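EmrA (PDB 4TKO) is the periplasmic adaptor of a major facilitator superfamily multidrug efflux pump and probably helps move xenobiotics across the cell envelope. Local coordinates at residues A69-K74 against E201-L206. Sequence-based numbering, arbitrary orientation.
Sequences ALLEKK and EEIKSL
Ile-203 and Leu-70 form the centre of this contact: their CA atoms, 7.1 Å apart, are the nearest pair between 69-74 and 201-206, and both side chains leave the backbone toward the opposite segment. Ile-203 has CG1 anti to its own carbonyl carbon (chi1 -79°), and chi2 of -175° extends CD1 toward 69-74. There CD1 packs against the backbone O of Leu-70 at 3.5 Å, a van der Waals contact. Leu-71 CG lies 4.0 Å from Ile-203 CD1, though the fine placement of the leucine's end is doubtful; the aliphatic CD of Lys-74 is peripheral. Behind it, Ile-203 CG1 meets Leu-70 CB at 4.1 Å.

The other end of Leu-70 serves a different neighbour. Its CD2 methyl touches CB of Glu-202 at 3.8 Å, the two side chains crossing nearly perpendicularly, and OE1 of the extended glutamate lies 3.8 Å from Leu-70 CD2, a nonbonded contact.

Opposite charges lie near but do not pair between the segments: Lys-73 NZ is 5.9 Å from Glu-202 OE1. Lys-74 makes a long, weak ion pair with Glu-200, just before 201-206. Both segments fall in predicted coiled-coil regions, and the contact joins the two arms of the long helical hairpin. With 221 Å² buried in total and apolar contacts dominating, its chemistry implies modest, chiefly hydrophobic cohesion, with little directional polar restraint.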
loop_
_atom_site.group_PDB
_atom_site.type_symbol
_atom_site.label_atom_id
_atom_site.label_comp_id
_atom_site.label_asym_id
_atom_site.label_seq_id
_atom_site.Cartn_x
_atom_site.Cartn_y
_atom_site.Cartn_z
ATOM N N ALA A 69 -14.847 4.566 9.322
ATOM C CA ALA A 69 -16.224 4.656 8.835
ATOM C C ALA A 69 -16.411 3.777 7.603
ATOM O O ALA A 69 -17.529 3.598 7.111
ATOM C CB ALA A 69 -16.594 6.099 8.517
ATOM N N LEU A 70 -15.298 3.247 7.109
ATOM C CA LEU A 70 -15.300 2.327 5.982
ATOM C C LEU A 70 -14.876 0.941 6.453
ATOM O O LEU A 70 -14.817 -0.002 5.670
ATOM C CB LEU A 70 -14.376 2.829 4.865
ATOM C CG LEU A 70 -15.085 3.383 3.621
ATOM C CD1 LEU A 70 -16.051 4.503 3.987
ATOM C CD2 LEU A 70 -14.085 3.845 2.566
ATOM N N LEU A 71 -14.567 0.827 7.738
ATOM C CA LEU A 71 -14.353 -0.477 8.347
ATOM C C LEU A 71 -15.624 -0.863 9.103
ATOM O O LEU A 71 -15.801 -2.010 9.520
ATOM C CB LEU A 71 -13.130 -0.464 9.270
ATOM C CG LEU A 71 -11.771 -0.515 8.566
ATOM C CD1 LEU A 71 -10.653 -0.813 9.555
ATOM C CD2 LEU A 71 -11.772 -1.545 7.450
ATOM N N GLU A 72 -16.505 0.122 9.263
ATOM C CA GLU A 72 -17.814 -0.085 9.863
ATOM C C GLU A 72 -18.843 -0.300 8.766
ATOM O O GLU A 72 -20.051 -0.222 8.990
ATOM C CB GLU A 72 -18.203 1.099 10.750
ATOM C CG GLU A 72 -17.540 1.060 12.117
ATOM C CD GLU A 72 -17.576 -0.331 12.736
ATOM O OE1 GLU A 72 -18.614 -0.695 13.329
ATOM O OE2 GLU A 72 -16.569 -1.065 12.621
ATOM N N LYS A 73 -18.341 -0.551 7.566
ATOM C CA LYS A 73 -19.183 -0.959 6.459
ATOM C C LYS A 73 -18.657 -2.280 5.948
ATOM O O LYS A 73 -19.426 -3.181 5.611
ATOM C CB LYS A 73 -19.196 0.083 5.341
ATOM C CG LYS A 73 -20.030 1.307 5.645
ATOM C CD LYS A 73 -20.557 1.933 4.360
ATOM C CE LYS A 73 -19.469 2.019 3.298
ATOM N NZ LYS A 73 -19.901 2.787 2.088
ATOM N N LYS A 74 -17.334 -2.386 5.900
ATOM C CA LYS A 74 -16.693 -3.611 5.460
ATOM C C LYS A 74 -17.182 -4.785 6.304
ATOM O O LYS A 74 -17.626 -5.797 5.762
ATOM C CB LYS A 74 -15.170 -3.491 5.531
ATOM C CG LYS A 74 -14.457 -4.806 5.295
ATOM C CD LYS A 74 -12.970 -4.679 5.462
ATOM C CE LYS A 74 -12.301 -6.036 5.494
ATOM N NZ LYS A 74 -10.852 -5.959 5.164
ATOM N N GLU A 201 -11.112 -1.332 -1.705
ATOM C CA GLU A 201 -10.330 -0.616 -2.710
ATOM C C GLU A 201 -10.353 0.870 -2.381
ATOM O O GLU A 201 -9.445 1.611 -2.749
ATOM C CB GLU A 201 -10.863 -0.856 -4.127
ATOM C CG GLU A 201 -9.971 -1.757 -4.991
ATOM C CD GLU A 201 -8.619 -1.129 -5.331
ATOM O OE1 GLU A 201 -8.522 0.119 -5.344
ATOM O OE2 GLU A 201 -7.652 -1.885 -5.587
ATOM N N GLU A 202 -11.403 1.296 -1.689
ATOM C CA GLU A 202 -11.471 2.651 -1.164
ATOM C C GLU A 202 -10.648 2.738 0.118
ATOM O O GLU A 202 -10.208 3.818 0.514
ATOM C CB GLU A 202 -12.921 3.072 -0.915
ATOM C CG GLU A 202 -13.743 3.211 -2.196
ATOM C CD GLU A 202 -15.018 4.024 -2.014
ATOM O OE1 GLU A 202 -15.166 4.689 -0.963
ATOM O OE2 GLU A 202 -15.869 3.997 -2.931
ATOM N N ILE A 203 -10.434 1.586 0.748
ATOM C CA ILE A 203 -9.586 1.490 1.930
ATOM C C ILE A 203 -8.118 1.421 1.536
ATOM O O ILE A 203 -7.253 1.967 2.214
ATOM C CB ILE A 203 -9.931 0.254 2.778
ATOM C CG1 ILE A 203 -11.181 0.523 3.610
ATOM C CG2 ILE A 203 -8.770 -0.111 3.681
ATOM C CD1 ILE A 203 -11.524 -0.599 4.551
ATOM N N LYS A 204 -7.842 0.740 0.433
ATOM C CA LYS A 204 -6.476 0.590 -0.033
ATOM C C LYS A 204 -5.905 1.963 -0.362
ATOM O O LYS A 204 -4.736 2.235 -0.106
ATOM C CB LYS A 204 -6.421 -0.328 -1.257
ATOM C CG LYS A 204 -5.041 -0.881 -1.575
ATOM C CD LYS A 204 -4.985 -1.415 -3.000
ATOM C CE LYS A 204 -3.642 -2.063 -3.312
ATOM N NZ LYS A 204 -3.588 -2.600 -4.711
ATOM N N SER A 205 -6.741 2.832 -0.921
ATOM C CA SER A 205 -6.287 4.148 -1.348
ATOM C C SER A 205 -6.298 5.134 -0.182
ATOM O O SER A 205 -5.633 6.169 -0.233
ATOM C CB SER A 205 -7.153 4.680 -2.495
ATOM O OG SER A 205 -8.307 5.329 -1.994
ATOM N N LEU A 206 -7.059 4.814 0.862
ATOM C CA LEU A 206 -7.078 5.643 2.060
ATOM C C LEU A 206 -5.856 5.384 2.917
ATOM O O LEU A 206 -5.312 6.301 3.520
ATOM C CB LEU A 206 -8.336 5.401 2.886
ATOM C CG LEU A 206 -9.453 6.416 2.670
ATOM C CD1 LEU A 206 -10.401 6.429 3.865
ATOM C CD2 LEU A 206 -8.867 7.786 2.411
#